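Local coordinates for protein TonB-dependent siderophore receptor (Pseudomonas aeruginosa 39016, PDB 5NEC) that probably takes up ferric siderophores, and siderophore-drug conjugates, across the outer membrane with energy relayed by TonB, at residues Y246-P260 with Y666-Y678. Residues are numbered along the deposited sequence; the frame is centred on the assembly and turned at random.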
loop_
_atom_site.group_PDB
_atom_site.type_symbol
_atom_site.label_atom_id
_atom_site.label_comp_id
_atom_site.label_asym_id
_atom_site.label_seq_id
_atom_site.Cartn_x
_atom_site.Cartn_y
_atom_site.Cartn_z
ATOM N N TYR A 246 -1.821 -24.036 -4.872
ATOM C CA TYR A 246 -2.435 -24.257 -6.175
ATOM C C TYR A 246 -2.602 -25.762 -6.390
ATOM O O TYR A 246 -1.724 -26.562 -6.035
ATOM C CB TYR A 246 -1.572 -23.698 -7.323
ATOM C CG TYR A 246 -1.447 -22.202 -7.340
ATOM C CD1 TYR A 246 -2.581 -21.388 -7.347
ATOM C CD2 TYR A 246 -0.191 -21.580 -7.364
ATOM C CE1 TYR A 246 -2.463 -20.000 -7.357
ATOM C CE2 TYR A 246 -0.076 -20.193 -7.388
ATOM C CZ TYR A 246 -1.208 -19.408 -7.382
ATOM O OH TYR A 246 -1.111 -18.033 -7.403
ATOM N N ALA A 247 -3.741 -26.143 -6.969
ATOM C CA ALA A 247 -3.910 -27.501 -7.513
ATOM C C ALA A 247 -2.818 -27.702 -8.556
ATOM O O ALA A 247 -2.347 -26.717 -9.144
ATOM C CB ALA A 247 -5.296 -27.687 -8.124
ATOM N N LYS A 248 -2.355 -28.938 -8.720
ATOM C CA LYS A 248 -1.287 -29.218 -9.671
ATOM C C LYS A 248 -1.734 -30.310 -10.656
ATOM O O LYS A 248 -1.578 -31.514 -10.404
ATOM C CB LYS A 248 0.014 -29.584 -8.942
ATOM C CG LYS A 248 1.250 -29.636 -9.851
ATOM C CD LYS A 248 2.309 -30.562 -9.279
ATOM C CE LYS A 248 3.291 -31.085 -10.317
ATOM N NZ LYS A 248 3.919 -29.966 -11.044
ATOM N N SER A 249 -2.305 -29.859 -11.769
ATOM C CA SER A 249 -2.847 -30.744 -12.794
ATOM C C SER A 249 -1.748 -31.141 -13.769
ATOM O O SER A 249 -0.884 -30.334 -14.123
ATOM C CB SER A 249 -3.969 -30.042 -13.556
ATOM O OG SER A 249 -4.899 -29.491 -12.648
ATOM N N SER A 250 -1.792 -32.402 -14.200
ATOM C CA SER A 250 -0.865 -32.916 -15.204
ATOM C C SER A 250 -0.829 -32.082 -16.493
ATOM O O SER A 250 0.231 -31.961 -17.096
ATOM C CB SER A 250 -1.226 -34.359 -15.542
ATOM O OG SER A 250 -2.571 -34.424 -15.997
ATOM N N ASP A 251 -1.953 -31.499 -16.907
ATOM C CA ASP A 251 -1.994 -30.686 -18.139
ATOM C C ASP A 251 -1.964 -29.169 -17.869
ATOM O O ASP A 251 -2.497 -28.409 -18.661
ATOM C CB ASP A 251 -3.233 -31.055 -18.963
ATOM C CG ASP A 251 -4.542 -30.633 -18.289
ATOM O OD1 ASP A 251 -4.551 -30.439 -17.040
ATOM O OD2 ASP A 251 -5.554 -30.483 -19.021
ATOM N N ARG A 252 -1.358 -28.727 -16.764
ATOM C CA ARG A 252 -1.363 -27.303 -16.435
ATOM C C ARG A 252 -0.630 -26.506 -17.518
ATOM O O ARG A 252 0.466 -26.866 -17.915
ATOM C CB ARG A 252 -0.703 -27.047 -15.075
ATOM C CG ARG A 252 -0.768 -25.580 -14.632
ATOM C CD ARG A 252 0.309 -25.205 -13.640
ATOM N NE ARG A 252 -0.099 -25.511 -12.276
ATOM C CZ ARG A 252 0.650 -25.290 -11.200
ATOM N NH1 ARG A 252 1.851 -24.754 -11.330
ATOM N NH2 ARG A 252 0.186 -25.600 -9.992
ATOM N N SER A 253 -1.241 -25.422 -17.982
ATOM C CA SER A 253 -0.622 -24.537 -18.988
ATOM C C SER A 253 -1.388 -23.213 -19.027
ATOM O O SER A 253 -2.374 -23.043 -18.297
ATOM C CB SER A 253 -0.640 -25.191 -20.383
ATOM O OG SER A 253 -1.973 -25.245 -20.905
ATOM N N LYS A 254 -0.953 -22.301 -19.915
ATOM C CA LYS A 254 -1.732 -21.106 -20.266
ATOM C C LYS A 254 -3.186 -21.400 -20.642
ATOM O O LYS A 254 -4.090 -20.599 -20.408
ATOM C CB LYS A 254 -1.121 -20.429 -21.489
ATOM C CG LYS A 254 0.232 -19.794 -21.281
ATOM C CD LYS A 254 1.045 -19.668 -22.568
ATOM C CE LYS A 254 0.261 -19.141 -23.758
ATOM N NZ LYS A 254 0.948 -19.614 -24.984
ATOM N N HIS A 255 -3.396 -22.561 -21.254
ATOM C CA HIS A 255 -4.702 -22.941 -21.767
ATOM C C HIS A 255 -5.609 -23.527 -20.681
ATOM O O HIS A 255 -6.813 -23.260 -20.686
ATOM C CB HIS A 255 -4.516 -23.887 -22.943
ATOM C CG HIS A 255 -3.600 -23.344 -23.999
ATOM N ND1 HIS A 255 -3.727 -22.072 -24.521
ATOM C CD2 HIS A 255 -2.525 -23.893 -24.607
ATOM C CE1 HIS A 255 -2.771 -21.866 -25.411
ATOM N NE2 HIS A 255 -2.036 -22.961 -25.492
ATOM N N ASN A 256 -5.027 -24.307 -19.760
ATOM C CA ASN A 256 -5.736 -24.835 -18.580
ATOM C C ASN A 256 -4.955 -24.467 -17.321
ATOM O O ASN A 256 -4.201 -25.280 -16.787
ATOM C CB ASN A 256 -5.930 -26.351 -18.679
ATOM C CG ASN A 256 -6.596 -26.740 -19.965
ATOM O OD1 ASN A 256 -7.817 -26.647 -20.107
ATOM N ND2 ASN A 256 -5.796 -27.129 -20.936
ATOM N N PRO A 257 -5.103 -23.214 -16.862
ATOM C CA PRO A 257 -4.347 -22.788 -15.694
ATOM C C PRO A 257 -4.909 -23.367 -14.401
ATOM O O PRO A 257 -6.085 -23.666 -14.343
ATOM C CB PRO A 257 -4.495 -21.253 -15.738
ATOM C CG PRO A 257 -5.804 -21.029 -16.385
ATOM C CD PRO A 257 -5.895 -22.105 -17.429
ATOM N N ASP A 258 -4.067 -23.495 -13.380
ATOM C CA ASP A 258 -4.508 -23.968 -12.057
ATOM C C ASP A 258 -4.875 -22.850 -11.065
ATOM O O ASP A 258 -4.360 -21.749 -11.135
ATOM C CB ASP A 258 -3.463 -24.891 -11.430
ATOM C CG ASP A 258 -3.597 -26.346 -11.898
ATOM O OD1 ASP A 258 -4.738 -26.893 -11.922
ATOM O OD2 ASP A 258 -2.548 -26.961 -12.190
ATOM N N LYS A 259 -5.781 -23.179 -10.155
ATOM C CA LYS A 259 -6.234 -22.302 -9.094
ATOM C C LYS A 259 -6.107 -23.009 -7.708
ATOM O O LYS A 259 -5.805 -24.195 -7.653
ATOM C CB LYS A 259 -7.669 -21.867 -9.387
ATOM C CG LYS A 259 -8.684 -22.998 -9.385
ATOM C CD LYS A 259 -10.093 -22.433 -9.455
ATOM C CE LYS A 259 -11.151 -23.460 -9.097
ATOM N NZ LYS A 259 -12.235 -22.776 -8.316
ATOM N N PRO A 260 -6.316 -22.273 -6.594
ATOM C CA PRO A 260 -6.089 -22.912 -5.298
ATOM C C PRO A 260 -6.934 -24.146 -5.081
ATOM O O PRO A 260 -8.058 -24.184 -5.518
ATOM C CB PRO A 260 -6.470 -21.820 -4.289
ATOM C CG PRO A 260 -6.190 -20.560 -5.009
ATOM C CD PRO A 260 -6.578 -20.834 -6.436
ATOM N N TYR A 666 -3.944 -13.485 -12.501
ATOM C CA TYR A 666 -2.844 -14.409 -12.713
ATOM C C TYR A 666 -1.656 -14.113 -11.807
ATOM O O TYR A 666 -1.325 -12.963 -11.552
ATOM C CB TYR A 666 -2.349 -14.337 -14.151
ATOM C CG TYR A 666 -3.344 -14.838 -15.143
ATOM C CD1 TYR A 666 -3.486 -16.213 -15.379
ATOM C CD2 TYR A 666 -4.134 -13.954 -15.870
ATOM C CE1 TYR A 666 -4.395 -16.684 -16.317
ATOM C CE2 TYR A 666 -5.046 -14.427 -16.800
ATOM C CZ TYR A 666 -5.171 -15.780 -17.013
ATOM O OH TYR A 666 -6.079 -16.218 -17.918
ATOM N N GLY A 667 -1.015 -15.176 -11.361
ATOM C CA GLY A 667 0.169 -15.098 -10.542
ATOM C C GLY A 667 1.448 -14.922 -11.330
ATOM O O GLY A 667 2.375 -14.286 -10.845
ATOM N N ASP A 668 1.527 -15.505 -12.523
ATOM C CA ASP A 668 2.793 -15.536 -13.284
ATOM C C ASP A 668 2.655 -14.939 -14.673
ATOM O O ASP A 668 1.550 -14.897 -15.224
ATOM C CB ASP A 668 3.366 -16.964 -13.374
ATOM C CG ASP A 668 2.406 -17.967 -14.051
ATOM O OD1 ASP A 668 1.160 -17.778 -13.970
ATOM O OD2 ASP A 668 2.895 -18.960 -14.652
ATOM N N VAL A 669 3.773 -14.450 -15.216
ATOM C CA VAL A 669 3.833 -14.013 -16.627
ATOM C C VAL A 669 3.363 -15.126 -17.573
ATOM O O VAL A 669 2.750 -14.832 -18.589
ATOM C CB VAL A 669 5.238 -13.514 -17.080
ATOM C CG1 VAL A 669 5.607 -12.235 -16.354
ATOM C CG2 VAL A 669 6.327 -14.570 -16.888
ATOM N N GLY A 670 3.640 -16.385 -17.224
ATOM C CA GLY A 670 3.201 -17.529 -18.021
ATOM C C GLY A 670 1.701 -17.829 -18.000
ATOM O O GLY A 670 1.237 -18.636 -18.797
ATOM N N ASN A 671 0.957 -17.208 -17.080
ATOM C CA ASN A 671 -0.504 -17.346 -16.967
ATOM C C ASN A 671 -0.952 -18.799 -16.698
ATOM O O ASN A 671 -2.018 -19.214 -17.165
ATOM C CB ASN A 671 -1.239 -16.780 -18.203
ATOM C CG ASN A 671 -1.151 -15.255 -18.347
ATOM O OD1 ASN A 671 -1.890 -14.689 -19.147
ATOM N ND2 ASN A 671 -0.260 -14.595 -17.616
ATOM N N THR A 672 -0.143 -19.546 -15.934
ATOM C CA THR A 672 -0.420 -20.956 -15.580
ATOM C C THR A 672 -1.094 -21.126 -14.221
ATOM O O THR A 672 -1.592 -22.215 -13.910
ATOM C CB THR A 672 0.863 -21.817 -15.590
ATOM O OG1 THR A 672 1.741 -21.428 -14.522
ATOM C CG2 THR A 672 1.600 -21.684 -16.922
ATOM N N VAL A 673 -1.096 -20.070 -13.407
ATOM C CA VAL A 673 -1.788 -20.092 -12.107
ATOM C C VAL A 673 -2.557 -18.791 -11.903
ATOM O O VAL A 673 -2.187 -17.743 -12.446
ATOM C CB VAL A 673 -0.829 -20.335 -10.915
ATOM C CG1 VAL A 673 -0.161 -21.695 -11.041
ATOM C CG2 VAL A 673 0.226 -19.232 -10.786
ATOM N N TYR A 674 -3.639 -18.872 -11.137
ATOM C CA TYR A 674 -4.545 -17.740 -10.982
ATOM C C TYR A 674 -5.421 -17.921 -9.761
ATOM O O TYR A 674 -5.514 -19.025 -9.228
ATOM C CB TYR A 674 -5.419 -17.558 -12.246
ATOM C CG TYR A 674 -6.622 -18.475 -12.343
ATOM C CD1 TYR A 674 -6.500 -19.754 -12.869
ATOM C CD2 TYR A 674 -7.885 -18.051 -11.926
ATOM C CE1 TYR A 674 -7.603 -20.603 -12.985
ATOM C CE2 TYR A 674 -8.988 -18.871 -12.019
ATOM C CZ TYR A 674 -8.850 -20.143 -12.556
ATOM O OH TYR A 674 -9.957 -20.951 -12.634
ATOM N N VAL A 675 -6.033 -16.820 -9.322
ATOM C CA VAL A 675 -7.083 -16.847 -8.311
ATOM C C VAL A 675 -8.357 -16.319 -8.933
ATOM O O VAL A 675 -8.311 -15.347 -9.690
ATOM C CB VAL A 675 -6.746 -16.061 -7.022
ATOM C CG1 VAL A 675 -5.541 -16.686 -6.337
ATOM C CG2 VAL A 675 -6.570 -14.566 -7.266
ATOM N N PRO A 676 -9.490 -16.967 -8.631
ATOM C CA PRO A 676 -10.724 -16.588 -9.298
ATOM C C PRO A 676 -11.259 -15.213 -8.859
ATOM O O PRO A 676 -10.874 -14.693 -7.821
ATOM C CB PRO A 676 -11.695 -17.695 -8.878
ATOM C CG PRO A 676 -11.228 -18.090 -7.525
ATOM C CD PRO A 676 -9.721 -17.972 -7.567
ATOM N N ASP A 677 -12.149 -14.662 -9.680
ATOM C CA ASP A 677 -12.871 -13.441 -9.377
ATOM C C ASP A 677 -13.810 -13.627 -8.188
ATOM O O ASP A 677 -14.145 -14.769 -7.842
ATOM C CB ASP A 677 -13.640 -12.930 -10.617
ATOM C CG ASP A 677 -14.843 -13.803 -11.011
ATOM O OD1 ASP A 677 -14.839 -15.017 -10.770
ATOM O OD2 ASP A 677 -15.803 -13.261 -11.600
ATOM N N TYR A 678 -14.221 -12.516 -7.563
ATOM C CA TYR A 678 -15.135 -12.558 -6.417
ATOM C C TYR A 678 -15.837 -11.220 -6.203
ATOM O O TYR A 678 -15.351 -10.162 -6.633
ATOM C CB TYR A 678 -14.392 -12.931 -5.130
ATOM C CG TYR A 678 -13.386 -11.873 -4.711
ATOM C CD1 TYR A 678 -12.108 -11.851 -5.257
ATOM C CD2 TYR A 678 -13.732 -10.857 -3.805
ATOM C CE1 TYR A 678 -11.190 -10.879 -4.895
ATOM C CE2 TYR A 678 -12.826 -9.882 -3.448
ATOM C CZ TYR A 678 -11.559 -9.897 -3.999
ATOM O OH TYR A 678 -10.649 -8.938 -3.640
HETATM O O HOH W 1 3.083 -23.435 -13.525
#
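D258 bridges to the 666-678 segment through its backbone: its N donates to T672 O (2.8 Å), and its O accepts from Y674 N (3.0 Å), making a single beta bridge with V673. The D258 carboxylate turns back into its own loop, where an acidic residue can collect several donors. OD2 takes R252 NE in a salt bridge (2.8 Å) through its anti lone pair and also S249 N, while OD1 accepts from S249 OG. R252 NH2 bonds A247 O, and a water joins NH1 to T672 OG1; these in-plane partners fix the rotation of the guanidinium. D668 OD2 accepts from the T672 hydroxyl.

V673, branched at CB, reaches two flat groups: CG1 lies over the guanidinium, while CB makes a CH-pi contact over the Y246 ring, 3.6 Å from its centroid. CG of Y674 sits between its backbone N and carbonyl carbon (chi1 81°), which brings the ring back beside the loop. There the apolar stem of K259 lies alongside, CB in CH-pi contact with one face, and P257 CG touches CD1 (3.8 Å).

These probably extracellular loops meet at the barrel rim: the hairpin loop links strands 653-666 and 674-688, and Y246, P260 and V675 pack on strands 708-711 and 716-719, with Y246 OH bonded to Y712 O.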